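Local coordinates for phosphate-binding protein (Xanthomonas axonopodis pv. citri, PDB 5UB6), which probably binds phosphate, phosphonate or a related oxyanion in the periplasm for an ABC transporter, and holds pyrophosphate in this crystal, at residues E65-A70 against A207-A212; T85-L90 against F249-F254. All blocks are in the same frame, centred on the assembly; numbering follows the deposited sequence. Where two conformers were deposited one is given.

Contact 1 (E65-A70 against A207-A212); sequences ETTGAA and APVPRA. With POP (pyrophosphate 2-), chain C.
Thr66 and Ala212 come within 4.0 Å of each other, CA to CA, where strands 62-66 and 209-217 run antiparallel, before the chain turns into helix 67-75 at Thr67. The polar link between the segments is made by a side chain: Thr67 OG1 donates to Pro210 O at 2.6 Å, meeting the carbonyl nearly head-on (C=O...donor angle 164°). A chi1 of 50° sets this hydroxyl between the backbone N and carbonyl carbon of Thr67, while CG2 lies 4.0 Å from Pro210 CB. Val209 CG2 closes on the same hydroxyl.

Thr66 and Arg211 turn to different phosphate groups of the bound pyrophosphate. Thr66 OG1 approaches O4 at 2.5 Å, so short that the exact value is doubtful, and is also hydrogen-bonded to Thr124 OG1. In the conformer described, one of two modelled, Arg211 NH2 donates to O2 at 3.2 Å; its side chain starts away from 65-70 but bends at chi2 (73°), bringing NH1 to 3.3 Å from Thr66 CG2, and that methyl lies in the guanidinium plane, at its edge. Ser123, Ser125, the backbone N of Thr124 and Lys164 also hydrogen-bond the ligand. A strand leading into a helix beside the anion is consistent with the ligand site of a periplasmic binding protein.

Thr67 also packs on Leu265 and Leu268 of helix 259-279, Pro210 on Met84 of strand 79-87, and Val209 and Arg211 on Phe93 of strand 92-100.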
loop_
_atom_site.group_PDB
_atom_site.type_symbol
_atom_site.label_atom_id
_atom_site.label_comp_id
_atom_site.label_asym_id
_atom_site.label_seq_id
_atom_site.Cartn_x
_atom_site.Cartn_y
_atom_site.Cartn_z
ATOM N N GLU A 65 6.414 -2.702 1.024
ATOM C CA GLU A 65 5.149 -1.948 1.102
ATOM C C GLU A 65 4.817 -1.260 -0.228
ATOM O O GLU A 65 5.703 -1.026 -1.073
ATOM C CB GLU A 65 5.204 -0.901 2.247
ATOM C CG GLU A 65 5.370 -1.501 3.659
ATOM C CD GLU A 65 4.134 -2.248 4.186
ATOM O OE1 GLU A 65 2.994 -1.884 3.802
ATOM O OE2 GLU A 65 4.312 -3.181 5.012
ATOM N N THR A 66 3.545 -0.904 -0.374
ATOM C CA THR A 66 3.133 -0.007 -1.426
ATOM C C THR A 66 3.681 1.356 -1.087
ATOM O O THR A 66 3.944 1.674 0.084
ATOM C CB THR A 66 1.624 0.054 -1.609
ATOM O OG1 THR A 66 1.025 0.568 -0.425
ATOM C CG2 THR A 66 1.048 -1.314 -1.889
ATOM N N THR A 67 3.871 2.155 -2.131
ATOM C CA THR A 67 4.689 3.350 -2.036
ATOM C C THR A 67 4.161 4.459 -1.147
ATOM O O THR A 67 4.966 5.181 -0.595
ATOM C CB THR A 67 5.015 3.888 -3.443
ATOM O OG1 THR A 67 3.804 3.979 -4.211
ATOM C CG2 THR A 67 5.978 2.911 -4.123
ATOM N N GLY A 68 2.834 4.602 -0.999
ATOM C CA GLY A 68 2.286 5.603 -0.094
ATOM C C GLY A 68 2.611 5.225 1.354
ATOM O O GLY A 68 3.153 6.025 2.136
ATOM N N ALA A 69 2.307 3.981 1.693
ATOM C CA ALA A 69 2.653 3.429 2.988
ATOM C C ALA A 69 4.124 3.525 3.284
ATOM O O ALA A 69 4.502 3.788 4.426
ATOM C CB ALA A 69 2.219 1.984 3.062
ATOM N N ALA A 70 4.957 3.266 2.276
ATOM C CA ALA A 70 6.421 3.441 2.424
ATOM C C ALA A 70 6.806 4.841 2.844
ATOM O O ALA A 70 7.621 5.032 3.752
ATOM C CB ALA A 70 7.150 3.051 1.151
ATOM N N ALA A 207 -3.427 9.555 -11.446
ATOM C CA ALA A 207 -2.144 9.331 -12.115
ATOM C C ALA A 207 -1.465 8.131 -11.427
ATOM O O ALA A 207 -1.759 7.848 -10.240
ATOM C CB ALA A 207 -1.287 10.579 -11.981
ATOM N N PRO A 208 -0.616 7.388 -12.161
ATOM C CA PRO A 208 0.007 6.196 -11.542
ATOM C C PRO A 208 1.186 6.513 -10.675
ATOM O O PRO A 208 1.849 7.537 -10.878
ATOM C CB PRO A 208 0.489 5.382 -12.743
ATOM C CG PRO A 208 0.775 6.433 -13.754
ATOM C CD PRO A 208 -0.314 7.461 -13.593
ATOM N N VAL A 209 1.459 5.594 -9.743
ATOM C CA VAL A 209 2.652 5.667 -8.916
ATOM C C VAL A 209 3.334 4.313 -8.972
ATOM O O VAL A 209 2.719 3.331 -9.390
ATOM C CB VAL A 209 2.369 6.096 -7.450
ATOM C CG1 VAL A 209 1.723 7.478 -7.416
ATOM C CG2 VAL A 209 1.499 5.080 -6.764
ATOM N N PRO A 210 4.611 4.257 -8.558
ATOM C CA PRO A 210 5.239 2.945 -8.494
ATOM C C PRO A 210 4.502 2.082 -7.481
ATOM O O PRO A 210 4.080 2.579 -6.441
ATOM C CB PRO A 210 6.672 3.240 -8.062
ATOM C CG PRO A 210 6.862 4.702 -8.296
ATOM C CD PRO A 210 5.499 5.293 -8.029
ATOM N N ARG A 211 4.384 0.816 -7.835
ATOM C CA ARG A 211 3.548 -0.150 -7.141
ATOM C C ARG A 211 4.013 -0.421 -5.698
ATOM O O ARG A 211 3.202 -0.387 -4.750
ATOM C CB ARG A 211 3.548 -1.445 -7.973
ATOM C CG ARG A 211 2.753 -2.606 -7.413
ATOM C CD ARG A 211 1.265 -2.395 -7.551
ATOM N NE ARG A 211 0.540 -3.538 -7.002
ATOM C CZ ARG A 211 0.248 -3.634 -5.721
ATOM N NH1 ARG A 211 0.632 -2.672 -4.909
ATOM N NH2 ARG A 211 -0.403 -4.690 -5.251
ATOM N N ALA A 212 5.306 -0.655 -5.518
ATOM C CA ALA A 212 5.855 -1.052 -4.199
ATOM C C ALA A 212 7.349 -0.814 -4.065
ATOM O O ALA A 212 8.098 -0.595 -5.058
ATOM C CB ALA A 212 5.529 -2.522 -3.915
HETATM P P1 POP C . -2.083 -3.584 -1.023
HETATM O O1 POP C . -1.132 -3.661 0.170
HETATM O O2 POP C . -1.762 -4.264 -2.341
HETATM O O3 POP C . -3.512 -3.745 -0.629
HETATM O O POP C . -1.907 -2.089 -1.534
HETATM P P2 POP C . -2.492 -0.738 -0.924
HETATM O O4 POP C . -1.354 -0.094 -0.088
HETATM O O5 POP C . -2.820 0.019 -2.171
HETATM O O6 POP C . -3.690 -1.001 0.033
#

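Contact 2 (T85-L90 against F249-F254); sequences TERGGL and FDTTGF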
loop_
_atom_site.group_PDB
_atom_site.type_symbol
_atom_site.label_atom_id
_atom_site.label_comp_id
_atom_site.label_asym_id
_atom_site.label_seq_id
_atom_site.Cartn_x
_atom_site.Cartn_y
_atom_site.Cartn_z
ATOM N N THR A 85 9.971 -2.358 -6.319
ATOM C CA THR A 85 9.407 -3.696 -6.381
ATOM C C THR A 85 8.305 -3.674 -7.385
ATOM O O THR A 85 7.510 -2.733 -7.430
ATOM C CB THR A 85 8.948 -4.109 -4.986
ATOM O OG1 THR A 85 10.052 -3.924 -4.084
ATOM C CG2 THR A 85 8.476 -5.557 -4.931
ATOM N N GLU A 86 8.305 -4.702 -8.222
ATOM C CA GLU A 86 7.338 -4.900 -9.281
ATOM C C GLU A 86 6.522 -6.109 -8.849
ATOM O O GLU A 86 7.099 -7.107 -8.439
ATOM C CB GLU A 86 8.093 -5.190 -10.585
ATOM C CG GLU A 86 7.232 -5.695 -11.735
ATOM C CD GLU A 86 8.050 -6.373 -12.838
ATOM O OE1 GLU A 86 8.930 -5.677 -13.414
ATOM O OE2 GLU A 86 7.821 -7.586 -13.107
ATOM N N ARG A 87 5.196 -6.016 -8.890
ATOM C CA ARG A 87 4.333 -7.105 -8.455
ATOM C C ARG A 87 3.291 -7.379 -9.525
ATOM O O ARG A 87 2.739 -6.443 -10.136
ATOM C CB ARG A 87 3.628 -6.795 -7.109
ATOM C CG ARG A 87 4.529 -6.084 -6.098
ATOM C CD ARG A 87 4.447 -6.526 -4.659
ATOM N NE ARG A 87 3.537 -5.734 -3.847
ATOM C CZ ARG A 87 3.739 -5.342 -2.574
ATOM N NH1 ARG A 87 4.849 -5.600 -1.902
ATOM N NH2 ARG A 87 2.790 -4.667 -1.958
ATOM N N GLY A 88 2.995 -8.652 -9.718
ATOM C CA GLY A 88 2.025 -9.067 -10.758
ATOM C C GLY A 88 2.429 -8.662 -12.166
ATOM O O GLY A 88 1.577 -8.417 -13.000
ATOM N N GLY A 89 3.727 -8.592 -12.431
ATOM C CA GLY A 89 4.210 -8.110 -13.718
ATOM C C GLY A 89 4.098 -6.594 -13.925
ATOM O O GLY A 89 4.388 -6.109 -14.997
ATOM N N LEU A 90 3.741 -5.836 -12.891
ATOM C CA LEU A 90 3.480 -4.399 -12.984
ATOM C C LEU A 90 4.384 -3.606 -12.065
ATOM O O LEU A 90 4.507 -3.880 -10.859
ATOM C CB LEU A 90 2.034 -4.098 -12.605
ATOM C CG LEU A 90 0.969 -4.817 -13.421
ATOM C CD1 LEU A 90 -0.346 -4.691 -12.699
ATOM C CD2 LEU A 90 0.852 -4.275 -14.839
ATOM N N PHE A 249 3.759 -11.578 -2.257
ATOM C CA PHE A 249 2.821 -10.710 -2.976
ATOM C C PHE A 249 3.055 -10.748 -4.474
ATOM O O PHE A 249 2.923 -9.723 -5.155
ATOM C CB PHE A 249 2.928 -9.298 -2.437
ATOM C CG PHE A 249 3.154 -9.251 -0.974
ATOM C CD1 PHE A 249 2.214 -9.786 -0.096
ATOM C CD2 PHE A 249 4.348 -8.749 -0.448
ATOM C CE1 PHE A 249 2.444 -9.790 1.287
ATOM C CE2 PHE A 249 4.578 -8.749 0.923
ATOM C CZ PHE A 249 3.620 -9.255 1.791
ATOM N N ASP A 250 3.369 -11.942 -4.987
ATOM C CA ASP A 250 3.631 -12.167 -6.400
ATOM C C ASP A 250 4.665 -11.168 -6.922
ATOM O O ASP A 250 4.430 -10.410 -7.834
ATOM C CB ASP A 250 2.319 -12.132 -7.205
ATOM C CG ASP A 250 2.477 -12.705 -8.638
ATOM O OD1 ASP A 250 3.288 -13.610 -8.848
ATOM O OD2 ASP A 250 1.787 -12.247 -9.560
ATOM N N THR A 251 5.828 -11.162 -6.298
ATOM C CA THR A 251 6.882 -10.241 -6.677
ATOM C C THR A 251 7.554 -10.820 -7.897
ATOM O O THR A 251 7.991 -11.939 -7.852
ATOM C CB THR A 251 7.888 -10.039 -5.544
ATOM O OG1 THR A 251 7.240 -9.319 -4.485
ATOM C CG2 THR A 251 9.087 -9.236 -6.038
ATOM N N THR A 252 7.563 -10.061 -8.980
ATOM C CA THR A 252 8.060 -10.499 -10.289
ATOM C C THR A 252 9.312 -9.716 -10.660
ATOM O O THR A 252 9.860 -9.916 -11.726
ATOM C CB THR A 252 6.978 -10.292 -11.392
ATOM O OG1 THR A 252 6.499 -8.940 -11.317
ATOM C CG2 THR A 252 5.796 -11.298 -11.204
ATOM N N GLY A 253 9.761 -8.830 -9.770
ATOM C CA GLY A 253 10.875 -7.950 -10.066
ATOM C C GLY A 253 11.327 -7.076 -8.884
ATOM O O GLY A 253 10.508 -6.550 -8.139
ATOM N N PHE A 254 12.640 -6.921 -8.738
ATOM C CA PHE A 254 13.225 -5.849 -7.930
ATOM C C PHE A 254 14.144 -5.028 -8.819
ATOM O O PHE A 254 14.751 -5.545 -9.739
ATOM C CB PHE A 254 14.081 -6.398 -6.777
ATOM C CG PHE A 254 13.314 -7.155 -5.745
ATOM C CD1 PHE A 254 12.472 -6.503 -4.868
ATOM C CD2 PHE A 254 13.447 -8.519 -5.637
ATOM C CE1 PHE A 254 11.761 -7.210 -3.913
ATOM C CE2 PHE A 254 12.732 -9.227 -4.681
ATOM C CZ PHE A 254 11.894 -8.572 -3.810
HETATM O O HOH W 1 6.627 -7.303 -2.641
#
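Glu86 and Gly253 form an antiparallel hydrogen-bonded pair between strands 79-87 and 251-255, flanked by the non-hydrogen-bonded pairs Thr85-Phe254 and Arg87-Thr251. Glu86 N donates to Gly253 O at 2.9 Å. Glu86 O receives Thr252 N at 3.0 Å and, weakly, Gly253 N; two residues thus face one, a classic beta bulge. Beyond it Gly88 N binds Asp250 O at 2.9 Å, and Arg87 to Leu90 make a type I' turn in which Gly88 and Gly89 both have positive phi.

The hydroxyl of Thr252 works twice. It donates to Glu86 OE2 at 2.6 Å, on the anti side and 16° out of the carboxylate plane, and accepts Gly89 N at 3.0 Å, tying the turn to the strand. Glu86 reaches it with CG anti to the backbone N (chi1 168°) and the chain extended beyond.

On the other face, Arg87 NH1 and Thr251 OG1 share a water, which accepts from the arginine at 2.6 Å and donates to the threonine; Thr251 OG1 also bonds to Phe248 O. Arg87 NE, buried here, has no partner in the model. The Arg87 and Phe249 side chains run side by side, Arg87 NH1 3.5 Å from Phe249 CD2 and the planes 55° apart, with Phe249 CB over one guanidinium face. Thr85 OG1, hydrogen-bonded to Glu214, lies at the edge of the Phe254 ring, whereas Thr251 CG2 sits over a face of that ring toward its rim.

Strand 209-217 lies along the far edge of strand 79-87 from 251-255, Leu245 of helix 242-247 packs on Thr251 and Phe254, and Phe249 touches helix 14-28 at Gln20 and Leu21.

How the contacts relate
Contacts 1 and 2 have centres about 12 Å apart and meet through neighbouring strands 79-87 and 209-217, which Ala212 O and Thr85 N probably join by a hydrogen bond at 2.9 Å. Their segments alternate along the chain: 65-70, 85-90, 207-212, then 249-254. Helix 67-75 leads on to strand 79-87. By pairing, strand 62-66 neighbours 209-217, that strand neighbours 79-87, and 79-87 neighbours 251-255. Arg87 packs by its guanidinium against Ala212 CB and Thr66 CG2, with its side chain about 5 Å from pyrophosphate. Contact 1 therefore supplies direct ligands, while contact 2 adds a nearby positive charge that could favour anion binding.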